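Local coordinates for protein endoglucanase A (Clostridium acetobutylicum, PDB 3IK2) that probably hydrolyses internal beta-1,4-glucosidic bonds of cellulose and related glucans as a family 44 endoglucanase, at residues 3-8 and 427-432; 158-163 and 214-219; 210-213 and 218-221; 309-314 and 422-427. All coordinates share one frame; numbering follows the deposited sequence.

Contact 1: residues 3-8 and 427-432; sequences VNVNID and SSTYAS
No ring or other planar side chain lies between Val-3, Val-5 and Ile-7 on one strand and Ser-427, Thr-429 and Ala-431 on the other. The one aromatic side chain here, Tyr-430, leaves the opposite side of its strand, where its OH bonds to Asp-369 of helix 361-376. Flat neighbours come from strand 454-461: Phe-456 touches Val-5 and Ser-427, and Phe-458 touches Val-5. Between the strands themselves, branched aliphatic groups meet small side chains. Val-5 and Thr-429 approach tip to tip, with Val-5 CG2 3.9 Å from Thr-429 CG2 and Val-5 CG1 4.1 Å from Thr-429 OG1. The axes of the two short segments approach to 8.5 Å and their directions differ by 21°, yet the strands are not sheet neighbours. Strand 415-421 pairs with both, and the sheet is curved enough for side chains of the two flanking strands to meet over it, on the inner side of the beta-sandwich domain that accompanies the barrel in family 44 enzymes. Next along, Ile-7 sets CG2 3.9 Å from Ala-431 CB, while its CG1 and CD1 each come within 4.2 Å of the same methyl. Turning CG1 beside the backbone N (chi1 -59°) leaves CG2 anti to that N and brings both branches to the alanine methyl. At the other end, Val-3 CG1 rests 4.0 Å from Ser-427 OG, a buried hydroxyl hydrogen-bonded to Asp-423 O and Thr-421 OG1.

Contact 2: residues 158-163 and 214-219; sequences YLVNKY and KIDPAA
Ile-215, the last helical residue of 198-215, begins the contact by setting its CG2 4.2 Å from Val-160 CG2. Its CA-CB bond points at the facing helix, yet beyond CB the side chain leads away from 158-163, toward Asp-153, Val-156 and Asn-157 earlier on helix 152-163, and CG2 keeps the touch. At Asp-216 the chain drops helical geometry. Here Val-160 CG2, the methyl lying anti to its own carbonyl carbon, meets the aspartate obliquely, 3.9 Å from Asp-216 CB and 4.0 Å from Asp-216 OD2. With its CG anti to the backbone N (chi1 -174°), the aspartate sends its carboxylate past the valine to the loop that follows helix 152-163. Ser-165 OG bonds to OD1 and Ala-166 N to OD2, tying the segment to the exit of the partner helix. Beyond Pro-217, Ala-218 N donates to Asp-216 OD1 over 3.3 Å, 45° above the carboxylate plane, which makes an Asx turn. Ala-219 N then closes on Asp-216 O at 3.0 Å, the bond of a type I beta turn running from Asp-216 to Ala-219. One aspartate thus both shapes its own turn and grips the neighbouring helix exit, both of its carboxylate oxygens being engaged. Neighbouring helices meeting side by side, with a tight turn leading from one into the next strand, are characteristic of the outer layer of a (beta/alpha)8 barrel.

Contact 3: residues 210-213 and 218-221; sequences QVVK and AAET
Val-212 on the helix packs against Ala-219 and Thr-221 at the start of the next strand, in the alpha-beta connection of the (beta/alpha)8 barrel by which helix 198-215 leads into strand 220-226. Its CG1 reaches both, standing 3.9 Å from Ala-219 CB and 3.8 Å from Thr-221 CG2. The valine and threonine side chains run alongside each other with opposed directions, and Thr-221 CG2 also lies 3.9 Å from Val-212 CB, within reach of both valine methyls. Beside this apolar patch runs Lys-213. Its chain leaves the helix at an angle to the strand, bends at chi2 (-55°) and is extended thereafter, which lays CE 4.1 Å from Thr-221 CG2 and delivers the ammonium group to the strand. There Lys-213 NZ donates to Ala-219 O at 2.9 Å, in the carbonyl plane and with a C=O...N angle of 159°, the one hydrogen bond between the two segments. In the second shell, Asp-272 OD2 takes a salt bridge from Lys-213 NZ and a hydrogen bond from Thr-221 N, joining side chain and strand backbone through a single carboxylate oxygen just ahead of strand 273-278. The buried lysine charge is therefore met by an anion, which probably offsets much of its cost. Glu-220 leaves the strand on the side away from the helix; its carboxylate bonds to Tyr-98 OH and makes a salt bridge with Lys-347 NZ. Thr-221 OG1 bonds to Leu-270 O, fixing the threonine's rotation with CG2 kept against Val-212.

Contact 4: residues 309-314 and 422-427; sequences SLWDST and SDINNS
The turn of a beta hairpin, between strands 415-421 and 427-433 of the sandwich domain, presents Ile-424 to a barrel-side loop carrying Trp-311, Asp-312 and Thr-314. Ile-424 makes all the touches from the hairpin side. Its CG2 lies at the edge of the indole, near the ring plane and 4.1 Å from Trp-311 CH2, while CD1 reaches further, 3.5 Å from Asp-312 OD2 and 3.9 Å from Thr-314 OG1. With CG1 held between its backbone N and carbonyl carbon (chi1 65°), the branches divide between these targets. The loop that receives them is braced: Asp-312 CB sits 3.5 Å over the centre of the tryptophan ring, and Asp-312 OD1 accepts from Thr-314 N, completing an Asx turn. Arg-308 NE forms a salt bridge with OD2, and an acetate, probably from the crystallisation liquor, lies about 3 Å from this side chain. On the hairpin side, Asp-423 OD1 accepts from Asn-426 N at 3.1 Å, and Asn-426 ND2 meets Asp-423 OD2 almost straight at 173°. This Asx motif, with an isoleucine leaning on a neighbouring loop, is one part of the seam between the beta-sandwich and the (beta/alpha)8 barrel, the two-domain architecture of family 44.

The four contacts fall into two pairs on opposite sides of the chain's centre. Contacts 1 and 4, with centres 12 Å apart, share Ser-427 and touch again where Asn-4 N lies 3.0 Å from Ser-422 OG, so the hairpin turn is tied to both contacts. Contacts 2 and 3, with centres 8 Å apart, share Ala-218 and Ala-219 and both use helix 198-215. Contacts 1 and 2 have centres about 43 Å apart. Calcium is bound by Glu-48, Asp-144, Asp-147 and Ser-149, the last three shortly before the helix of contact 2. In (beta/alpha)8 enzymes the active site lies at the C-terminal ends of the barrel strands, so contact 3, at the N-terminal end of 220-226, is probably remote from it.

Contact 1: residues 3-8 and 427-432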
loop_
_atom_site.group_PDB
_atom_site.type_symbol
_atom_site.label_atom_id
_atom_site.label_comp_id
_atom_site.label_asym_id
_atom_site.label_seq_id
_atom_site.Cartn_x
_atom_site.Cartn_y
_atom_site.Cartn_z
ATOM N N VAL A 3 -31.140 6.886 -3.780
ATOM C CA VAL A 3 -30.093 7.236 -2.855
ATOM C C VAL A 3 -29.770 8.711 -3.101
ATOM O O VAL A 3 -29.595 9.121 -4.249
ATOM C CB VAL A 3 -28.840 6.303 -3.096
ATOM C CG1 VAL A 3 -27.596 6.801 -2.346
ATOM C CG2 VAL A 3 -29.179 4.836 -2.743
ATOM N N ASN A 4 -29.719 9.509 -2.038
ATOM C CA ASN A 4 -29.313 10.917 -2.153
ATOM C C ASN A 4 -27.819 11.061 -1.954
ATOM O O ASN A 4 -27.242 10.408 -1.093
ATOM C CB ASN A 4 -30.061 11.804 -1.142
ATOM C CG ASN A 4 -31.586 11.700 -1.292
ATOM O OD1 ASN A 4 -32.116 11.735 -2.410
ATOM N ND2 ASN A 4 -32.299 11.565 -0.152
ATOM N N VAL A 5 -27.192 11.921 -2.755
ATOM C CA VAL A 5 -25.778 12.233 -2.597
ATOM C C VAL A 5 -25.626 13.733 -2.524
ATOM O O VAL A 5 -25.875 14.448 -3.500
ATOM C CB VAL A 5 -24.949 11.723 -3.778
ATOM C CG1 VAL A 5 -23.404 12.043 -3.577
ATOM C CG2 VAL A 5 -25.236 10.230 -4.014
ATOM N N ASN A 6 -25.173 14.179 -1.360
ATOM C CA ASN A 6 -24.951 15.577 -1.057
ATOM C C ASN A 6 -23.460 15.928 -1.092
ATOM O O ASN A 6 -22.666 15.495 -0.221
ATOM C CB ASN A 6 -25.563 15.908 0.307
ATOM C CG ASN A 6 -27.081 15.725 0.327
ATOM O OD1 ASN A 6 -27.766 15.952 -0.671
ATOM N ND2 ASN A 6 -27.614 15.331 1.477
ATOM N N ILE A 7 -23.088 16.701 -2.109
ATOM C CA ILE A 7 -21.707 17.159 -2.275
ATOM C C ILE A 7 -21.585 18.640 -1.868
ATOM O O ILE A 7 -22.421 19.468 -2.219
ATOM C CB ILE A 7 -21.182 16.878 -3.743
ATOM C CG1 ILE A 7 -21.252 15.375 -4.042
ATOM C CG2 ILE A 7 -19.760 17.377 -3.960
ATOM C CD1 ILE A 7 -21.269 15.015 -5.525
ATOM N N ASP A 8 -20.544 18.963 -1.113
ATOM C CA ASP A 8 -20.204 20.353 -0.841
ATOM C C ASP A 8 -18.734 20.590 -1.159
ATOM O O ASP A 8 -17.878 20.138 -0.423
ATOM C CB ASP A 8 -20.494 20.694 0.626
ATOM C CG ASP A 8 -20.268 22.180 0.950
ATOM O OD1 ASP A 8 -20.742 22.620 2.019
ATOM O OD2 ASP A 8 -19.621 22.903 0.144
ATOM N N SER A 427 -24.110 1.745 -1.628
ATOM C CA SER A 427 -23.279 2.601 -2.458
ATOM C C SER A 427 -21.998 3.052 -1.769
ATOM O O SER A 427 -21.895 3.024 -0.522
ATOM C CB SER A 427 -24.099 3.807 -2.912
ATOM O OG SER A 427 -24.166 4.783 -1.902
ATOM N N SER A 428 -21.018 3.432 -2.592
ATOM C CA SER A 428 -19.890 4.284 -2.165
ATOM C C SER A 428 -19.805 5.477 -3.094
ATOM O O SER A 428 -19.980 5.320 -4.286
ATOM C CB SER A 428 -18.563 3.525 -2.179
ATOM O OG SER A 428 -18.511 2.630 -1.097
ATOM N N THR A 429 -19.565 6.665 -2.542
ATOM C CA THR A 429 -19.468 7.910 -3.338
ATOM C C THR A 429 -18.294 8.761 -2.846
ATOM O O THR A 429 -18.158 9.009 -1.646
ATOM C CB THR A 429 -20.765 8.793 -3.274
ATOM O OG1 THR A 429 -21.024 9.185 -1.907
ATOM C CG2 THR A 429 -21.993 8.055 -3.897
ATOM N N TYR A 430 -17.455 9.183 -3.789
ATOM C CA TYR A 430 -16.309 10.055 -3.520
ATOM C C TYR A 430 -16.392 11.198 -4.510
ATOM O O TYR A 430 -16.709 10.984 -5.664
ATOM C CB TYR A 430 -14.953 9.268 -3.626
ATOM C CG TYR A 430 -14.929 8.050 -2.690
ATOM C CD1 TYR A 430 -14.685 8.201 -1.330
ATOM C CD2 TYR A 430 -15.221 6.756 -3.164
ATOM C CE1 TYR A 430 -14.714 7.108 -0.462
ATOM C CE2 TYR A 430 -15.227 5.664 -2.314
ATOM C CZ TYR A 430 -14.985 5.850 -0.965
ATOM O OH TYR A 430 -14.994 4.780 -0.099
ATOM N N ALA A 431 -16.149 12.411 -4.045
ATOM C CA ALA A 431 -16.061 13.578 -4.935
ATOM C C ALA A 431 -14.741 14.272 -4.734
ATOM O O ALA A 431 -14.225 14.330 -3.603
ATOM C CB ALA A 431 -17.230 14.547 -4.681
ATOM N N SER A 432 -14.178 14.791 -5.818
ATOM C CA SER A 432 -12.941 15.550 -5.731
ATOM C C SER A 432 -12.939 16.783 -6.638
ATOM O O SER A 432 -13.607 16.835 -7.695
ATOM C CB SER A 432 -11.720 14.679 -6.067
ATOM O OG SER A 432 -11.775 14.266 -7.415
#

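Contact 2: residues 158-163 and 214-219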
loop_
_atom_site.group_PDB
_atom_site.type_symbol
_atom_site.label_atom_id
_atom_site.label_comp_id
_atom_site.label_asym_id
_atom_site.label_seq_id
_atom_site.Cartn_x
_atom_site.Cartn_y
_atom_site.Cartn_z
ATOM N N TYR A 158 25.010 3.789 -3.024
ATOM C CA TYR A 158 25.073 3.350 -4.421
ATOM C C TYR A 158 23.858 3.866 -5.192
ATOM O O TYR A 158 23.974 4.312 -6.323
ATOM C CB TYR A 158 25.148 1.810 -4.509
ATOM C CG TYR A 158 25.163 1.289 -5.941
ATOM C CD1 TYR A 158 26.364 1.065 -6.607
ATOM C CD2 TYR A 158 23.976 1.049 -6.628
ATOM C CE1 TYR A 158 26.388 0.625 -7.910
ATOM C CE2 TYR A 158 23.984 0.634 -7.938
ATOM C CZ TYR A 158 25.192 0.414 -8.571
ATOM O OH TYR A 158 25.197 -0.030 -9.863
ATOM N N LEU A 159 22.692 3.802 -4.561
ATOM C CA LEU A 159 21.446 4.188 -5.200
ATOM C C LEU A 159 21.373 5.696 -5.411
ATOM O O LEU A 159 20.957 6.173 -6.467
ATOM C CB LEU A 159 20.232 3.659 -4.401
ATOM C CG LEU A 159 20.060 2.128 -4.343
ATOM C CD1 LEU A 159 19.027 1.731 -3.277
ATOM C CD2 LEU A 159 19.657 1.540 -5.709
ATOM N N VAL A 160 21.785 6.447 -4.399
ATOM C CA VAL A 160 21.785 7.911 -4.453
ATOM C C VAL A 160 22.850 8.397 -5.442
ATOM O O VAL A 160 22.657 9.391 -6.153
ATOM C CB VAL A 160 21.992 8.520 -3.042
ATOM C CG1 VAL A 160 22.273 10.055 -3.114
ATOM C CG2 VAL A 160 20.764 8.229 -2.196
ATOM N N ASN A 161 23.973 7.689 -5.483
ATOM C CA ASN A 161 24.998 8.001 -6.472
ATOM C C ASN A 161 24.438 7.916 -7.895
ATOM O O ASN A 161 24.742 8.756 -8.736
ATOM C CB ASN A 161 26.225 7.093 -6.327
ATOM C CG ASN A 161 27.231 7.265 -7.515
ATOM O OD1 ASN A 161 27.077 6.643 -8.585
ATOM N ND2 ASN A 161 28.231 8.111 -7.316
ATOM N N LYS A 162 23.620 6.897 -8.147
ATOM C CA LYS A 162 22.994 6.720 -9.460
ATOM C C LYS A 162 21.889 7.735 -9.738
ATOM O O LYS A 162 21.857 8.357 -10.795
ATOM C CB LYS A 162 22.501 5.281 -9.629
ATOM C CG LYS A 162 21.999 4.957 -11.021
ATOM C CD LYS A 162 21.970 3.448 -11.217
ATOM C CE LYS A 162 22.201 3.074 -12.675
ATOM N NZ LYS A 162 21.207 3.667 -13.629
ATOM N N TYR A 163 20.996 7.927 -8.774
ATOM C CA TYR A 163 19.752 8.648 -9.024
ATOM C C TYR A 163 19.703 10.054 -8.424
ATOM O O TYR A 163 18.860 10.860 -8.814
ATOM C CB TYR A 163 18.560 7.820 -8.519
ATOM C CG TYR A 163 18.398 6.487 -9.242
ATOM C CD1 TYR A 163 18.199 6.444 -10.630
ATOM C CD2 TYR A 163 18.444 5.264 -8.536
ATOM C CE1 TYR A 163 18.045 5.250 -11.297
ATOM C CE2 TYR A 163 18.281 4.036 -9.218
ATOM C CZ TYR A 163 18.083 4.055 -10.595
ATOM O OH TYR A 163 17.910 2.893 -11.299
ATOM N N LYS A 214 21.098 9.692 7.065
ATOM C CA LYS A 214 22.488 10.076 6.876
ATOM C C LYS A 214 22.828 10.209 5.387
ATOM O O LYS A 214 23.346 11.243 4.960
ATOM C CB LYS A 214 23.444 9.100 7.592
ATOM C CG LYS A 214 24.896 9.292 7.221
ATOM C CD LYS A 214 25.711 8.026 7.455
ATOM C CE LYS A 214 26.508 8.135 8.717
ATOM N NZ LYS A 214 27.829 8.825 8.504
ATOM N N ILE A 215 22.507 9.187 4.601
ATOM C CA ILE A 215 22.855 9.165 3.169
ATOM C C ILE A 215 21.911 10.033 2.334
ATOM O O ILE A 215 22.330 10.733 1.419
ATOM C CB ILE A 215 22.902 7.716 2.586
ATOM C CG1 ILE A 215 23.730 6.768 3.475
ATOM C CG2 ILE A 215 23.357 7.735 1.113
ATOM C CD1 ILE A 215 25.231 7.109 3.659
ATOM N N ASP A 216 20.633 10.024 2.659
ATOM C CA ASP A 216 19.711 10.861 1.913
ATOM C C ASP A 216 18.719 11.511 2.864
ATOM O O ASP A 216 17.644 10.929 3.137
ATOM C CB ASP A 216 19.022 10.046 0.803
ATOM C CG ASP A 216 18.147 10.910 -0.112
ATOM O OD1 ASP A 216 18.020 12.140 0.118
ATOM O OD2 ASP A 216 17.575 10.331 -1.062
ATOM N N PRO A 217 19.093 12.707 3.397
ATOM C CA PRO A 217 18.259 13.417 4.376
ATOM C C PRO A 217 16.811 13.640 3.926
ATOM O O PRO A 217 15.932 13.778 4.756
ATOM C CB PRO A 217 19.006 14.779 4.589
ATOM C CG PRO A 217 20.413 14.495 4.198
ATOM C CD PRO A 217 20.362 13.423 3.129
ATOM N N ALA A 218 16.584 13.657 2.625
ATOM C CA ALA A 218 15.281 13.988 2.016
ATOM C C ALA A 218 14.439 12.731 1.743
ATOM O O ALA A 218 13.269 12.824 1.405
ATOM C CB ALA A 218 15.521 14.758 0.702
ATOM N N ALA A 219 15.040 11.554 1.886
ATOM C CA ALA A 219 14.310 10.314 1.655
ATOM C C ALA A 219 13.436 9.965 2.858
ATOM O O ALA A 219 13.746 10.302 4.008
ATOM C CB ALA A 219 15.261 9.191 1.324
#

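Contact 3: residues 210-213 and 218-221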
loop_
_atom_site.group_PDB
_atom_site.type_symbol
_atom_site.label_atom_id
_atom_site.label_comp_id
_atom_site.label_asym_id
_atom_site.label_seq_id
_atom_site.Cartn_x
_atom_site.Cartn_y
_atom_site.Cartn_z
ATOM N N GLN A 210 18.174 5.764 10.701
ATOM C CA GLN A 210 19.315 6.695 10.775
ATOM C C GLN A 210 20.305 6.592 9.594
ATOM O O GLN A 210 20.854 7.595 9.143
ATOM C CB GLN A 210 20.058 6.570 12.109
ATOM C CG GLN A 210 19.233 7.035 13.303
ATOM C CD GLN A 210 19.977 8.013 14.201
ATOM O OE1 GLN A 210 20.274 7.683 15.339
ATOM N NE2 GLN A 210 20.292 9.229 13.686
ATOM N N VAL A 211 20.531 5.380 9.089
ATOM C CA VAL A 211 21.334 5.197 7.868
ATOM C C VAL A 211 20.729 5.932 6.654
ATOM O O VAL A 211 21.437 6.631 5.921
ATOM C CB VAL A 211 21.496 3.695 7.558
ATOM C CG1 VAL A 211 21.937 3.465 6.116
ATOM C CG2 VAL A 211 22.465 3.056 8.579
ATOM N N VAL A 212 19.423 5.767 6.457
ATOM C CA VAL A 212 18.722 6.408 5.359
ATOM C C VAL A 212 18.895 7.932 5.407
ATOM O O VAL A 212 19.222 8.566 4.394
ATOM C CB VAL A 212 17.187 6.023 5.310
ATOM C CG1 VAL A 212 16.397 6.917 4.291
ATOM C CG2 VAL A 212 17.003 4.540 4.977
ATOM N N LYS A 213 18.661 8.497 6.586
ATOM C CA LYS A 213 18.721 9.946 6.781
ATOM C C LYS A 213 20.105 10.461 6.618
ATOM O O LYS A 213 20.280 11.553 6.107
ATOM C CB LYS A 213 18.180 10.364 8.159
ATOM C CG LYS A 213 16.722 10.009 8.411
ATOM C CD LYS A 213 15.793 10.568 7.347
ATOM C CE LYS A 213 14.355 10.086 7.581
ATOM N NZ LYS A 213 13.447 10.982 6.845
ATOM N N ALA A 218 16.584 13.657 2.625
ATOM C CA ALA A 218 15.281 13.988 2.016
ATOM C C ALA A 218 14.439 12.731 1.743
ATOM O O ALA A 218 13.269 12.824 1.405
ATOM C CB ALA A 218 15.521 14.758 0.702
ATOM N N ALA A 219 15.040 11.554 1.886
ATOM C CA ALA A 219 14.310 10.314 1.655
ATOM C C ALA A 219 13.436 9.965 2.858
ATOM O O ALA A 219 13.746 10.302 4.008
ATOM C CB ALA A 219 15.261 9.191 1.324
ATOM N N GLU A 220 12.332 9.290 2.573
ATOM C CA GLU A 220 11.322 8.955 3.583
ATOM C C GLU A 220 11.440 7.498 4.039
ATOM O O GLU A 220 11.801 6.605 3.240
ATOM C CB GLU A 220 9.932 9.202 3.017
ATOM C CG GLU A 220 9.550 10.673 3.014
ATOM C CD GLU A 220 8.230 10.914 2.290
ATOM O OE1 GLU A 220 7.723 9.990 1.600
ATOM O OE2 GLU A 220 7.716 12.046 2.379
ATOM N N THR A 221 11.143 7.272 5.323
ATOM C CA THR A 221 11.262 5.933 5.915
ATOM C C THR A 221 9.903 5.396 6.262
ATOM O O THR A 221 9.031 6.147 6.719
ATOM C CB THR A 221 12.163 5.902 7.188
ATOM O OG1 THR A 221 11.728 6.915 8.094
ATOM C CG2 THR A 221 13.625 6.116 6.801
#

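Contact 4: residues 309-314 and 422-427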
loop_
_atom_site.group_PDB
_atom_site.type_symbol
_atom_site.label_atom_id
_atom_site.label_comp_id
_atom_site.label_asym_id
_atom_site.label_seq_id
_atom_site.Cartn_x
_atom_site.Cartn_y
_atom_site.Cartn_z
ATOM N N SER A 309 -14.433 -1.524 6.959
ATOM C CA SER A 309 -13.667 -1.704 8.224
ATOM C C SER A 309 -12.482 -0.745 8.377
ATOM O O SER A 309 -11.913 -0.603 9.458
ATOM C CB SER A 309 -13.216 -3.154 8.409
ATOM O OG SER A 309 -14.359 -4.000 8.545
ATOM N N LEU A 310 -12.096 -0.099 7.278
ATOM C CA LEU A 310 -11.037 0.906 7.337
ATOM C C LEU A 310 -11.517 2.253 7.912
ATOM O O LEU A 310 -10.722 2.993 8.446
ATOM C CB LEU A 310 -10.458 1.122 5.936
ATOM C CG LEU A 310 -9.736 -0.011 5.227
ATOM C CD1 LEU A 310 -9.494 0.334 3.739
ATOM C CD2 LEU A 310 -8.423 -0.269 5.964
ATOM N N TRP A 311 -12.806 2.576 7.803
ATOM C CA TRP A 311 -13.258 3.956 8.100
ATOM C C TRP A 311 -14.593 4.121 8.872
ATOM O O TRP A 311 -14.792 5.156 9.477
ATOM C CB TRP A 311 -13.342 4.780 6.800
ATOM C CG TRP A 311 -14.493 4.342 5.886
ATOM C CD1 TRP A 311 -14.430 3.427 4.862
ATOM C CD2 TRP A 311 -15.857 4.791 5.932
ATOM N NE1 TRP A 311 -15.660 3.286 4.274
ATOM C CE2 TRP A 311 -16.556 4.108 4.917
ATOM C CE3 TRP A 311 -16.554 5.720 6.725
ATOM C CZ2 TRP A 311 -17.930 4.327 4.669
ATOM C CZ3 TRP A 311 -17.932 5.918 6.498
ATOM C CH2 TRP A 311 -18.597 5.226 5.479
ATOM N N ASP A 312 -15.469 3.115 8.831
ATOM C CA ASP A 312 -16.903 3.203 9.216
ATOM C C ASP A 312 -17.175 2.559 10.590
ATOM O O ASP A 312 -17.139 1.340 10.724
ATOM C CB ASP A 312 -17.735 2.506 8.111
ATOM C CG ASP A 312 -19.242 2.474 8.382
ATOM O OD1 ASP A 312 -19.727 3.175 9.277
ATOM O OD2 ASP A 312 -19.953 1.717 7.674
ATOM N N SER A 313 -17.476 3.371 11.594
ATOM C CA SER A 313 -17.687 2.887 12.958
ATOM C C SER A 313 -18.993 2.123 13.135
ATOM O O SER A 313 -19.206 1.449 14.138
ATOM C CB SER A 313 -17.592 4.035 13.972
ATOM O OG SER A 313 -18.758 4.840 13.944
ATOM N N THR A 314 -19.865 2.205 12.136
ATOM C CA THR A 314 -21.140 1.519 12.159
ATOM C C THR A 314 -21.082 0.135 11.515
ATOM O O THR A 314 -22.051 -0.610 11.542
ATOM C CB THR A 314 -22.241 2.366 11.493
ATOM O OG1 THR A 314 -22.011 2.431 10.079
ATOM C CG2 THR A 314 -22.269 3.775 12.092
ATOM N N SER A 422 -26.638 8.686 1.252
ATOM C CA SER A 422 -27.642 8.267 2.225
ATOM C C SER A 422 -27.671 6.750 2.394
ATOM O O SER A 422 -28.365 6.234 3.273
ATOM C CB SER A 422 -29.027 8.777 1.821
ATOM O OG SER A 422 -29.440 8.189 0.601
ATOM N N ASP A 423 -26.899 6.036 1.569
ATOM C CA ASP A 423 -26.792 4.589 1.718
ATOM C C ASP A 423 -25.361 4.040 1.559
ATOM O O ASP A 423 -24.920 3.733 0.450
ATOM C CB ASP A 423 -27.779 3.857 0.782
ATOM C CG ASP A 423 -27.981 2.410 1.184
ATOM O OD1 ASP A 423 -27.152 1.883 1.975
ATOM O OD2 ASP A 423 -28.956 1.779 0.705
ATOM N N ILE A 424 -24.671 3.886 2.686
ATOM C CA ILE A 424 -23.313 3.340 2.704
ATOM C C ILE A 424 -23.238 1.831 2.520
ATOM O O ILE A 424 -22.171 1.310 2.215
ATOM C CB ILE A 424 -22.486 3.803 3.951
ATOM C CG1 ILE A 424 -23.077 3.259 5.254
ATOM C CG2 ILE A 424 -22.399 5.354 4.006
ATOM C CD1 ILE A 424 -22.441 3.911 6.542
ATOM N N ASN A 425 -24.354 1.126 2.714
ATOM C CA ASN A 425 -24.375 -0.298 2.461
ATOM C C ASN A 425 -24.407 -0.592 0.956
ATOM O O ASN A 425 -23.667 -1.449 0.463
ATOM C CB ASN A 425 -25.548 -0.994 3.198
ATOM C CG ASN A 425 -25.424 -2.516 3.195
ATOM O OD1 ASN A 425 -26.389 -3.247 2.919
ATOM N ND2 ASN A 425 -24.245 -3.002 3.522
ATOM N N ASN A 426 -25.243 0.143 0.228
ATOM C CA ASN A 426 -25.459 -0.178 -1.174
ATOM C C ASN A 426 -24.641 0.638 -2.130
ATOM O O ASN A 426 -24.434 0.246 -3.275
ATOM C CB ASN A 426 -26.948 -0.159 -1.504
ATOM C CG ASN A 426 -27.659 -1.344 -0.889
ATOM O OD1 ASN A 426 -27.388 -2.494 -1.261
ATOM N ND2 ASN A 426 -28.515 -1.083 0.108
ATOM N N SER A 427 -24.110 1.745 -1.628
ATOM C CA SER A 427 -23.279 2.601 -2.458
ATOM C C SER A 427 -21.998 3.052 -1.769
ATOM O O SER A 427 -21.895 3.024 -0.522
ATOM C CB SER A 427 -24.099 3.807 -2.912
ATOM O OG SER A 427 -24.166 4.783 -1.902
#